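SmhA (Serratia marcescens, PDB 7A27) probably serves as the A component of Smh, a tripartite alpha-pore-forming toxin, captured here in its soluble form. Local coordinates at residues M17-S22 with S346-N351; Q24-Q29 with G193-G198; A74-L79 with A354-N359; S84-L89 with Q120-A125. All coordinates share one frame; numbering follows the deposited sequence.

Contact 1. Residues M17-S22 with S346-N351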
loop_
_atom_site.group_PDB
_atom_site.type_symbol
_atom_site.label_atom_id
_atom_site.label_comp_id
_atom_site.label_asym_id
_atom_site.label_seq_id
_atom_site.Cartn_x
_atom_site.Cartn_y
_atom_site.Cartn_z
ATOM N N MET A 17 4.667 -12.258 1.039
ATOM C CA MET A 17 4.375 -11.292 2.116
ATOM C C MET A 17 4.716 -9.884 1.635
ATOM O O MET A 17 3.917 -8.999 1.918
ATOM C CB MET A 17 5.148 -11.632 3.390
ATOM C CG MET A 17 4.631 -10.910 4.615
ATOM S SD MET A 17 4.771 -11.926 6.045
ATOM C CE MET A 17 3.399 -13.042 5.738
ATOM N N HIS A 18 5.828 -9.689 0.917
ATOM C CA HIS A 18 6.249 -8.366 0.377
ATOM C C HIS A 18 5.283 -7.949 -0.737
ATOM O O HIS A 18 4.915 -6.763 -0.779
ATOM C CB HIS A 18 7.712 -8.366 -0.090
ATOM C CG HIS A 18 8.726 -8.123 0.982
ATOM N ND1 HIS A 18 9.316 -9.131 1.685
ATOM C CD2 HIS A 18 9.269 -6.982 1.468
ATOM C CE1 HIS A 18 10.181 -8.618 2.551
ATOM N NE2 HIS A 18 10.195 -7.307 2.424
ATOM N N ILE A 19 4.869 -8.879 -1.589
ATOM C CA ILE A 19 3.884 -8.620 -2.679
ATOM C C ILE A 19 2.546 -8.157 -2.060
ATOM O O ILE A 19 1.995 -7.165 -2.542
ATOM C CB ILE A 19 3.765 -9.866 -3.584
ATOM C CG1 ILE A 19 5.071 -10.096 -4.355
ATOM C CG2 ILE A 19 2.562 -9.772 -4.506
ATOM C CD1 ILE A 19 5.114 -11.368 -5.168
ATOM N N SER A 20 2.051 -8.804 -1.001
ATOM C CA SER A 20 0.760 -8.421 -0.381
ATOM C C SER A 20 0.905 -7.039 0.270
ATOM O O SER A 20 -0.131 -6.334 0.367
ATOM C CB SER A 20 0.219 -9.454 0.583
ATOM O OG SER A 20 0.890 -9.394 1.834
ATOM N N ILE A 21 2.123 -6.639 0.677
ATOM C CA ILE A 21 2.379 -5.284 1.251
ATOM C C ILE A 21 2.366 -4.285 0.101
ATOM O O ILE A 21 1.612 -3.299 0.202
ATOM C CB ILE A 21 3.686 -5.206 2.054
ATOM C CG1 ILE A 21 3.585 -6.036 3.338
ATOM C CG2 ILE A 21 4.026 -3.748 2.357
ATOM C CD1 ILE A 21 4.899 -6.230 4.076
ATOM N N SER A 22 3.178 -4.523 -0.938
ATOM C CA SER A 22 3.260 -3.653 -2.141
ATOM C C SER A 22 1.821 -3.312 -2.588
ATOM O O SER A 22 1.519 -2.122 -2.782
ATOM C CB SER A 22 4.062 -4.319 -3.255
ATOM O OG SER A 22 5.420 -4.536 -2.895
ATOM N N SER A 346 14.769 -11.532 -5.004
ATOM C CA SER A 346 15.500 -10.273 -5.293
ATOM C C SER A 346 14.867 -9.552 -6.495
ATOM O O SER A 346 14.795 -8.312 -6.448
ATOM C CB SER A 346 16.969 -10.539 -5.504
ATOM O OG SER A 346 17.665 -9.421 -6.032
ATOM N N LYS A 347 14.426 -10.275 -7.534
ATOM C CA LYS A 347 13.830 -9.657 -8.751
ATOM C C LYS A 347 12.475 -9.044 -8.374
ATOM O O LYS A 347 12.186 -7.898 -8.789
ATOM C CB LYS A 347 13.600 -10.666 -9.874
ATOM C CG LYS A 347 14.807 -11.477 -10.318
ATOM C CD LYS A 347 15.975 -10.733 -10.944
ATOM C CE LYS A 347 17.077 -11.711 -11.315
ATOM N NZ LYS A 347 18.261 -11.043 -11.902
ATOM N N SER A 348 11.651 -9.787 -7.633
ATOM C CA SER A 348 10.332 -9.326 -7.139
ATOM C C SER A 348 10.518 -7.990 -6.400
ATOM O O SER A 348 9.702 -7.071 -6.616
ATOM C CB SER A 348 9.687 -10.385 -6.293
ATOM O OG SER A 348 8.463 -9.904 -5.753
ATOM N N ILE A 349 11.593 -7.882 -5.611
ATOM C CA ILE A 349 11.980 -6.678 -4.817
ATOM C C ILE A 349 12.387 -5.549 -5.761
ATOM O O ILE A 349 11.915 -4.414 -5.554
ATOM C CB ILE A 349 13.121 -6.978 -3.822
ATOM C CG1 ILE A 349 12.758 -8.083 -2.825
ATOM C CG2 ILE A 349 13.535 -5.688 -3.094
ATOM C CD1 ILE A 349 11.824 -7.627 -1.721
ATOM N N ASP A 350 13.269 -5.827 -6.720
ATOM C CA ASP A 350 13.737 -4.819 -7.705
ATOM C C ASP A 350 12.525 -4.139 -8.354
ATOM O O ASP A 350 12.540 -2.886 -8.476
ATOM C CB ASP A 350 14.658 -5.451 -8.754
ATOM C CG ASP A 350 16.072 -5.761 -8.277
ATOM O OD1 ASP A 350 16.541 -5.107 -7.337
ATOM O OD2 ASP A 350 16.706 -6.645 -8.873
ATOM N N ASN A 351 11.505 -4.925 -8.729
ATOM C CA ASN A 351 10.290 -4.430 -9.440
ATOM C C ASN A 351 9.431 -3.600 -8.472
ATOM O O ASN A 351 8.862 -2.593 -8.910
ATOM C CB ASN A 351 9.495 -5.555 -10.119
ATOM C CG ASN A 351 8.371 -5.031 -11.005
ATOM O OD1 ASN A 351 8.563 -4.098 -11.786
ATOM N ND2 ASN A 351 7.188 -5.616 -10.910
#
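His18 and Ile349 meet with the tip of the isoleucine over one face of the imidazole. The methyl CD1 of Ile349 sits 4.2 Å from the centroid of the His18 ring and 16° off its normal, a CH-pi contact. CD1 is displaced toward the rim and lies 4.1 Å from CD2 of His18. Two successive bends, chi1 -59° and chi2 -76°, carry the longer branch of Ile349 across to the ring. ND1 of His18 is hydrogen-bonded to Leu14 O one turn earlier in the helix, which helps to fix the rotation of the ring, while Tyr80 meets it edge-to-face and Phe345 adds a third aromatic group.

Alongside this pair, Ile19 is extended beyond CB, and its CG1-CD1 branch runs up to the hydroxyl of Ser348. OG of Ser348 lies 3.7 Å from both CG1 and CD1 of Ile19, touching the branch along its length. This is van der Waals packing, less buried than the histidine side of the contact. The two segments lie on helices 14-37 and 325-358, which run in roughly the same direction here, with CA atoms of His18 and Ile349 7.9 Å apart. The two helices pack side by side, with Tyr80 of helix 48-96 touching both His18 and Ile349, within a long helical bundle consistent with the ClyA-like family of alpha-pore-forming toxins.

Contact 2. Residues Q24-Q29 with G193-G198; sequences QALLNQ and GVVQLG
Leu26 reaches from its helix toward Val195 on the irregular chain that follows helix 160-188. Its CB points at that chain without touching it, and CG is still 4.6 Å from CG2 of Val195. The branch ends make the contact. CD1 of Leu26 rests against both methyls of the valine, 4.2 Å from CG1 and 4.2 Å from CG2, so that it lies across the fork. CD2 of Leu26 is 4.3 Å from CG2 of Val195 and turns its other side to Tyr356 and Asn355.

One helical step on, Leu27 repeats the contact with a different bend. Its CG stands opposite the backbone N (chi1 -177°) and chi2 is 55°, which brings CD1 to within 3.9 Å of CD1 of Leu197, methyl against methyl. Val195 and Leu197 present their side chains to the helix because the chain is nearly extended, with the intervening Gln196 turned to solvent. The contact is purely apolar, and three of its four side chains are buried.

Val195 also lies about 4 Å, side chain to side chain, from Asn359, which is seen to bind calcium in a crystal structure of this protein; no calcium is bound to this chain. Backbone N of Val195 is anchored by Asn355 OD1. Phe188 of helix 160-188 touches both Leu26 and Val195, helix 325-358 flanks Leu26 through Asn355 and Tyr356, and beyond Leu197 the chain enters strand 198-206, which pairs with 230-237.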
loop_
_atom_site.group_PDB
_atom_site.type_symbol
_atom_site.label_atom_id
_atom_site.label_comp_id
_atom_site.label_asym_id
_atom_site.label_seq_id
_atom_site.Cartn_x
_atom_site.Cartn_y
_atom_site.Cartn_z
ATOM N N GLN A 24 -1.105 -2.922 -1.216
ATOM C CA GLN A 24 -1.869 -1.899 -0.461
ATOM C C GLN A 24 -1.054 -0.614 -0.388
ATOM O O GLN A 24 -1.635 0.436 -0.632
ATOM C CB GLN A 24 -2.262 -2.436 0.919
ATOM C CG GLN A 24 -3.058 -3.738 0.889
ATOM C CD GLN A 24 -4.423 -3.668 0.242
ATOM O OE1 GLN A 24 -4.938 -2.611 -0.126
ATOM N NE2 GLN A 24 -5.046 -4.826 0.102
ATOM N N ALA A 25 0.236 -0.681 -0.081
ATOM C CA ALA A 25 1.121 0.504 0.039
ATOM C C ALA A 25 1.134 1.275 -1.276
ATOM O O ALA A 25 1.042 2.495 -1.203
ATOM C CB ALA A 25 2.529 0.119 0.440
ATOM N N LEU A 26 1.259 0.611 -2.430
ATOM C CA LEU A 26 1.271 1.286 -3.754
ATOM C C LEU A 26 -0.063 1.996 -3.959
ATOM O O LEU A 26 -0.056 3.142 -4.397
ATOM C CB LEU A 26 1.499 0.276 -4.878
ATOM C CG LEU A 26 2.907 -0.279 -5.005
ATOM C CD1 LEU A 26 2.926 -1.454 -5.965
ATOM C CD2 LEU A 26 3.881 0.779 -5.454
ATOM N N LEU A 27 -1.166 1.309 -3.704
ATOM C CA LEU A 27 -2.517 1.892 -3.847
ATOM C C LEU A 27 -2.627 3.084 -2.882
ATOM O O LEU A 27 -3.089 4.136 -3.307
ATOM C CB LEU A 27 -3.584 0.825 -3.587
ATOM C CG LEU A 27 -5.019 1.296 -3.766
ATOM C CD1 LEU A 27 -5.227 1.896 -5.127
ATOM C CD2 LEU A 27 -5.997 0.164 -3.589
ATOM N N ASN A 28 -2.151 2.956 -1.648
ATOM C CA ASN A 28 -2.263 4.024 -0.623
ATOM C C ASN A 28 -1.404 5.218 -1.060
ATOM O O ASN A 28 -1.698 6.351 -0.653
ATOM C CB ASN A 28 -1.873 3.527 0.770
ATOM C CG ASN A 28 -2.553 4.306 1.880
ATOM O OD1 ASN A 28 -3.586 4.944 1.664
ATOM N ND2 ASN A 28 -1.991 4.242 3.079
ATOM N N GLN A 29 -0.377 4.971 -1.862
ATOM C CA GLN A 29 0.510 6.017 -2.431
ATOM C C GLN A 29 -0.367 6.869 -3.362
ATOM O O GLN A 29 -0.282 8.119 -3.275
ATOM C CB GLN A 29 1.694 5.320 -3.119
ATOM C CG GLN A 29 2.857 6.205 -3.504
ATOM C CD GLN A 29 4.023 5.421 -4.078
ATOM O OE1 GLN A 29 3.909 4.258 -4.438
ATOM N NE2 GLN A 29 5.181 6.058 -4.182
ATOM N N GLY A 193 3.697 -6.685 -12.125
ATOM C CA GLY A 193 3.195 -5.569 -12.950
ATOM C C GLY A 193 4.018 -4.314 -12.762
ATOM O O GLY A 193 4.795 -4.267 -11.797
ATOM N N VAL A 194 3.850 -3.358 -13.678
ATOM C CA VAL A 194 4.451 -1.988 -13.638
ATOM C C VAL A 194 3.281 -1.010 -13.472
ATOM O O VAL A 194 2.693 -0.630 -14.461
ATOM C CB VAL A 194 5.289 -1.704 -14.891
ATOM C CG1 VAL A 194 5.906 -0.312 -14.863
ATOM C CG2 VAL A 194 6.354 -2.778 -15.056
ATOM N N VAL A 195 2.969 -0.680 -12.220
ATOM C CA VAL A 195 1.722 0.025 -11.820
ATOM C C VAL A 195 1.745 1.494 -12.234
ATOM O O VAL A 195 2.772 2.154 -12.124
ATOM C CB VAL A 195 1.434 -0.095 -10.311
ATOM C CG1 VAL A 195 1.409 -1.548 -9.880
ATOM C CG2 VAL A 195 2.389 0.724 -9.464
ATOM N N GLN A 196 0.557 1.975 -12.580
ATOM C CA GLN A 196 0.230 3.377 -12.904
ATOM C C GLN A 196 -1.296 3.522 -12.730
ATOM O O GLN A 196 -2.050 2.691 -13.255
ATOM C CB GLN A 196 0.713 3.661 -14.329
ATOM C CG GLN A 196 0.706 5.136 -14.738
ATOM C CD GLN A 196 1.948 5.928 -14.392
ATOM O OE1 GLN A 196 2.390 6.014 -13.235
ATOM N NE2 GLN A 196 2.490 6.570 -15.420
ATOM N N LEU A 197 -1.723 4.547 -11.994
ATOM C CA LEU A 197 -3.135 5.003 -11.906
ATOM C C LEU A 197 -3.152 6.495 -12.230
ATOM O O LEU A 197 -2.168 7.160 -11.919
ATOM C CB LEU A 197 -3.670 4.731 -10.498
ATOM C CG LEU A 197 -4.030 3.280 -10.177
ATOM C CD1 LEU A 197 -4.682 3.180 -8.807
ATOM C CD2 LEU A 197 -4.933 2.698 -11.251
ATOM N N GLY A 198 -4.202 6.999 -12.863
ATOM C CA GLY A 198 -4.312 8.423 -13.233
ATOM C C GLY A 198 -5.336 9.132 -12.370
ATOM O O GLY A 198 -5.735 8.558 -11.347
#

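Contact 3. Residues A74-L79 with A354-N359; sequences AELIGL and ANYAGN
Ile77 and Tyr356 mark the nearest approach of two helices that cross obliquely, running in broadly opposite directions, with their CA atoms 7.7 Å apart. The side chains slide past one another in opposite directions. Ile77 is extended beyond CB, chi2 180°, so its CG1-CD1 branch lies against the root of the tyrosine: CB of Tyr356 is 3.9 Å from CD1 of Ile77 and 4.1 Å from CG1. The ring of Tyr356 then continues beyond this point toward helix 14-37, its CG standing opposite the carbonyl carbon (chi1 -78°). At the far end of the ring, OH of Tyr356 comes to 4.3 Å from CD1 of Leu76. This buried hydroxyl is hydrogen-bonded to OH of Tyr80, whose ring also meets that of Tyr356 edge-to-face, a second link between the two tyrosines.

Just past the end of helix 325-358, Asn359 is seen to bind calcium in a crystal structure of this protein, though none is bound to this chain, and its ND2 is here weakly bonded to Gln29 OE1. The contact thus fastens helix 48-96 to the C-terminal end of helix 325-358, with helix 14-37 packing on Leu76 and Tyr356 through Ala25, and helix 272-299 touching Leu76 through Met298.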
loop_
_atom_site.group_PDB
_atom_site.type_symbol
_atom_site.label_atom_id
_atom_site.label_comp_id
_atom_site.label_asym_id
_atom_site.label_seq_id
_atom_site.Cartn_x
_atom_site.Cartn_y
_atom_site.Cartn_z
ATOM N N ALA A 74 9.508 5.760 2.072
ATOM C CA ALA A 74 10.983 5.651 2.197
ATOM C C ALA A 74 11.306 4.584 3.247
ATOM O O ALA A 74 12.182 3.745 2.973
ATOM C CB ALA A 74 11.598 6.994 2.520
ATOM N N GLU A 75 10.607 4.603 4.381
ATOM C CA GLU A 75 10.770 3.596 5.462
ATOM C C GLU A 75 10.591 2.193 4.848
ATOM O O GLU A 75 11.449 1.336 5.118
ATOM C CB GLU A 75 9.777 3.816 6.610
ATOM C CG GLU A 75 9.933 5.099 7.404
ATOM C CD GLU A 75 10.909 5.074 8.566
ATOM O OE1 GLU A 75 11.775 5.981 8.617
ATOM O OE2 GLU A 75 10.750 4.195 9.465
ATOM N N LEU A 76 9.558 1.978 4.021
ATOM C CA LEU A 76 9.270 0.672 3.372
ATOM C C LEU A 76 10.382 0.313 2.378
ATOM O O LEU A 76 10.879 -0.823 2.424
ATOM C CB LEU A 76 7.918 0.720 2.659
ATOM C CG LEU A 76 6.700 0.725 3.574
ATOM C CD1 LEU A 76 5.412 1.084 2.832
ATOM C CD2 LEU A 76 6.555 -0.629 4.238
ATOM N N ILE A 77 10.756 1.234 1.490
ATOM C CA ILE A 77 11.824 0.970 0.484
ATOM C C ILE A 77 13.071 0.484 1.233
ATOM O O ILE A 77 13.802 -0.373 0.702
ATOM C CB ILE A 77 12.099 2.199 -0.394
ATOM C CG1 ILE A 77 10.866 2.579 -1.222
ATOM C CG2 ILE A 77 13.319 1.939 -1.285
ATOM C CD1 ILE A 77 11.077 3.792 -2.114
ATOM N N GLY A 78 13.282 1.006 2.441
ATOM C CA GLY A 78 14.383 0.593 3.328
ATOM C C GLY A 78 14.312 -0.886 3.664
ATOM O O GLY A 78 15.336 -1.554 3.531
ATOM N N LEU A 79 13.144 -1.382 4.071
ATOM C CA LEU A 79 12.934 -2.811 4.449
ATOM C C LEU A 79 13.096 -3.714 3.224
ATOM O O LEU A 79 13.553 -4.864 3.404
ATOM C CB LEU A 79 11.543 -3.038 5.030
ATOM C CG LEU A 79 11.284 -2.435 6.402
ATOM C CD1 LEU A 79 9.857 -2.747 6.844
ATOM C CD2 LEU A 79 12.307 -2.889 7.441
ATOM N N ALA A 354 11.065 -0.189 -8.067
ATOM C CA ALA A 354 10.854 0.554 -9.329
ATOM C C ALA A 354 9.423 1.104 -9.331
ATOM O O ALA A 354 9.236 2.254 -9.744
ATOM C CB ALA A 354 11.117 -0.319 -10.528
ATOM N N ASN A 355 8.465 0.315 -8.853
ATOM C CA ASN A 355 7.036 0.708 -8.776
ATOM C C ASN A 355 6.864 1.833 -7.750
ATOM O O ASN A 355 6.192 2.817 -8.080
ATOM C CB ASN A 355 6.127 -0.489 -8.483
ATOM C CG ASN A 355 5.712 -1.268 -9.719
ATOM O OD1 ASN A 355 5.618 -0.715 -10.809
ATOM N ND2 ASN A 355 5.394 -2.539 -9.537
ATOM N N TYR A 356 7.451 1.717 -6.553
ATOM C CA TYR A 356 7.344 2.773 -5.509
ATOM C C TYR A 356 7.944 4.068 -6.046
ATOM O O TYR A 356 7.471 5.135 -5.635
ATOM C CB TYR A 356 8.042 2.382 -4.206
ATOM C CG TYR A 356 7.299 1.413 -3.318
ATOM C CD1 TYR A 356 6.128 1.786 -2.680
ATOM C CD2 TYR A 356 7.802 0.156 -3.047
ATOM C CE1 TYR A 356 5.445 0.915 -1.842
ATOM C CE2 TYR A 356 7.127 -0.723 -2.233
ATOM C CZ TYR A 356 5.953 -0.350 -1.611
ATOM O OH TYR A 356 5.339 -1.255 -0.791
ATOM N N ALA A 357 8.954 3.986 -6.916
ATOM C CA ALA A 357 9.599 5.174 -7.522
ATOM C C ALA A 357 8.650 5.782 -8.555
ATOM O O ALA A 357 8.371 6.986 -8.444
ATOM C CB ALA A 357 10.931 4.824 -8.139
ATOM N N GLY A 358 8.153 4.965 -9.492
ATOM C CA GLY A 358 7.313 5.383 -10.635
ATOM C C GLY A 358 5.942 5.860 -10.205
ATOM O O GLY A 358 5.467 6.887 -10.748
ATOM N N ASN A 359 5.353 5.174 -9.226
ATOM C CA ASN A 359 3.985 5.441 -8.714
ATOM C C ASN A 359 3.976 6.636 -7.753
ATOM O O ASN A 359 2.925 6.819 -7.098
ATOM C CB ASN A 359 3.400 4.204 -8.029
ATOM C CG ASN A 359 1.905 4.292 -7.800
ATOM O OD1 ASN A 359 1.173 4.818 -8.638
ATOM N ND2 ASN A 359 1.447 3.782 -6.668
#

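Contact 4. Residues S84-L89 with Q120-A125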
loop_
_atom_site.group_PDB
_atom_site.type_symbol
_atom_site.label_atom_id
_atom_site.label_comp_id
_atom_site.label_asym_id
_atom_site.label_seq_id
_atom_site.Cartn_x
_atom_site.Cartn_y
_atom_site.Cartn_z
ATOM N N SER A 84 16.946 -7.539 -0.522
ATOM C CA SER A 84 17.944 -7.653 -1.620
ATOM C C SER A 84 19.295 -7.989 -0.996
ATOM O O SER A 84 19.942 -8.970 -1.442
ATOM C CB SER A 84 18.091 -6.388 -2.421
ATOM O OG SER A 84 16.838 -5.941 -2.890
ATOM N N ASN A 85 19.686 -7.166 -0.010
ATOM C CA ASN A 85 20.969 -7.289 0.717
ATOM C C ASN A 85 21.119 -8.739 1.188
ATOM O O ASN A 85 22.183 -9.332 0.953
ATOM C CB ASN A 85 21.066 -6.278 1.868
ATOM C CG ASN A 85 21.400 -4.862 1.437
ATOM O OD1 ASN A 85 21.292 -4.508 0.269
ATOM N ND2 ASN A 85 21.860 -4.050 2.382
ATOM N N PHE A 86 20.076 -9.304 1.792
ATOM C CA PHE A 86 20.111 -10.687 2.313
ATOM C C PHE A 86 20.325 -11.653 1.142
ATOM O O PHE A 86 21.131 -12.587 1.278
ATOM C CB PHE A 86 18.852 -11.030 3.104
ATOM C CG PHE A 86 19.014 -12.224 4.014
ATOM C CD1 PHE A 86 18.914 -13.509 3.523
ATOM C CD2 PHE A 86 19.281 -12.066 5.363
ATOM C CE1 PHE A 86 19.077 -14.611 4.350
ATOM C CE2 PHE A 86 19.444 -13.169 6.188
ATOM C CZ PHE A 86 19.341 -14.443 5.675
ATOM N N ALA A 87 19.643 -11.454 0.014
ATOM C CA ALA A 87 19.815 -12.319 -1.171
ATOM C C ALA A 87 21.283 -12.320 -1.574
ATOM O O ALA A 87 21.842 -13.431 -1.787
ATOM C CB ALA A 87 18.943 -11.870 -2.310
ATOM N N ALA A 88 21.878 -11.126 -1.650
ATOM C CA ALA A 88 23.292 -10.936 -2.038
ATOM C C ALA A 88 24.190 -11.762 -1.114
ATOM O O ALA A 88 25.113 -12.410 -1.613
ATOM C CB ALA A 88 23.655 -9.479 -2.010
ATOM N N LEU A 89 23.907 -11.753 0.185
ATOM C CA LEU A 89 24.703 -12.500 1.195
ATOM C C LEU A 89 24.576 -14.014 0.950
ATOM O O LEU A 89 25.592 -14.716 1.079
ATOM C CB LEU A 89 24.261 -12.122 2.616
ATOM C CG LEU A 89 24.525 -10.678 3.050
ATOM C CD1 LEU A 89 24.102 -10.487 4.493
ATOM C CD2 LEU A 89 25.981 -10.272 2.883
ATOM N N GLN A 120 17.810 -11.481 12.221
ATOM C CA GLN A 120 17.267 -11.015 13.520
ATOM C C GLN A 120 17.254 -9.476 13.535
ATOM O O GLN A 120 16.316 -8.917 14.134
ATOM C CB GLN A 120 18.043 -11.617 14.696
ATOM C CG GLN A 120 17.240 -11.590 15.993
ATOM C CD GLN A 120 17.840 -12.369 17.135
ATOM O OE1 GLN A 120 18.914 -12.048 17.625
ATOM N NE2 GLN A 120 17.113 -13.370 17.614
ATOM N N HIS A 121 18.249 -8.821 12.914
ATOM C CA HIS A 121 18.328 -7.337 12.806
ATOM C C HIS A 121 17.210 -6.849 11.865
ATOM O O HIS A 121 16.501 -5.890 12.227
ATOM C CB HIS A 121 19.738 -6.840 12.426
ATOM C CG HIS A 121 20.674 -6.691 13.586
ATOM N ND1 HIS A 121 21.615 -7.668 13.892
ATOM C CD2 HIS A 121 20.816 -5.720 14.520
ATOM C CE1 HIS A 121 22.292 -7.314 14.954
ATOM N NE2 HIS A 121 21.816 -6.125 15.366
ATOM N N TYR A 122 17.017 -7.520 10.732
ATOM C CA TYR A 122 15.968 -7.166 9.746
ATOM C C TYR A 122 14.583 -7.371 10.387
ATOM O O TYR A 122 13.656 -6.616 10.076
ATOM C CB TYR A 122 16.212 -7.915 8.429
ATOM C CG TYR A 122 17.493 -7.541 7.705
ATOM C CD1 TYR A 122 18.186 -6.369 7.975
ATOM C CD2 TYR A 122 17.939 -8.297 6.628
ATOM C CE1 TYR A 122 19.307 -5.999 7.243
ATOM C CE2 TYR A 122 19.064 -7.943 5.892
ATOM C CZ TYR A 122 19.756 -6.791 6.198
ATOM O OH TYR A 122 20.890 -6.480 5.491
ATOM N N GLN A 123 14.436 -8.342 11.286
ATOM C CA GLN A 123 13.168 -8.553 12.023
ATOM C C GLN A 123 12.884 -7.294 12.838
ATOM O O GLN A 123 11.785 -6.726 12.700
ATOM C CB GLN A 123 13.273 -9.780 12.928
ATOM C CG GLN A 123 12.152 -9.911 13.945
ATOM C CD GLN A 123 12.322 -11.153 14.784
ATOM O OE1 GLN A 123 13.407 -11.478 15.261
ATOM N NE2 GLN A 123 11.237 -11.879 14.963
ATOM N N ALA A 124 13.858 -6.872 13.651
ATOM C CA ALA A 124 13.756 -5.705 14.557
ATOM C C ALA A 124 13.545 -4.425 13.742
ATOM O O ALA A 124 12.802 -3.544 14.238
ATOM C CB ALA A 124 14.972 -5.616 15.440
ATOM N N ALA A 125 14.137 -4.332 12.546
ATOM C CA ALA A 125 14.001 -3.175 11.638
ATOM C C ALA A 125 12.547 -3.085 11.179
ATOM O O ALA A 125 11.990 -1.975 11.160
ATOM C CB ALA A 125 14.920 -3.319 10.453
#
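Tyr122 spans the gap between two helices and touches Asn85 and Phe86 with different parts of its side chain. Its hydroxyl arrives at the base of the asparagine: OH of Tyr122 is 3.6 Å from CB of Asn85 and 4.1 Å from ND2. The two side chains cross at about a right angle, the amide plane inclined 55° to the phenol ring. The CD2-CE2 side of the phenol ring meets Phe86. Atom CE2 of Tyr122 lies 4.2 Å from CD2 of Phe86 and approaches that ring at its edge, near its plane; CE2 is equally 4.2 Å from CB of Phe86. The phenylalanine is therefore met along its side, from CB to CD2.

The torsions account for this division. Phe86 holds CG on the far side of CB from the backbone N (chi1 -161°), whereas Tyr122, with CG opposite its carbonyl carbon (chi1 -65°), reaches toward helix 48-96. That helix and helix 104-155 are consecutive and run antiparallel, forming a helical hairpin, and CA of Phe86 stands 9.2 Å from CA of Tyr122, a separation bridged by the aromatic side chains.

Further out, Trp305 of helix 301-321 packs against both rings, edge-to-face with Tyr122. Trp342 of helix 325-358 meets Phe86 as well, and Val308 of helix 301-321 and Leu115, Val118 and Ala119 of helix 104-155 also touch Phe86. Tyr122 is less enclosed, with Lys82 beside it, and Asn85 lies at the exposed border of the interface.

From the N terminus, helix 14-37 takes part first in contact 1, which closes the longest loop by joining it to helix 325-358, and then in contact 2, which falls within that loop and ties helix 14-37 to the chain leading into the two-stranded sheet. Contact 3 starts on helix 48-96 and ends beyond both, so it crosses contacts 1 and 2. Contact 4, the short hairpin closure between helices 48-96 and 104-155, lies within the loops of all three. Contact 2 adjoins contacts 1 and 3 at Gly193 O, 2.9 Å from both Asn351 ND2 and Asn355 ND2; Ser22 meets Tyr356 between contacts 1 and 3. Contact 4 touches contact 1 through Ser84 and Ile349 and contact 3 through Leu79 and Ala125.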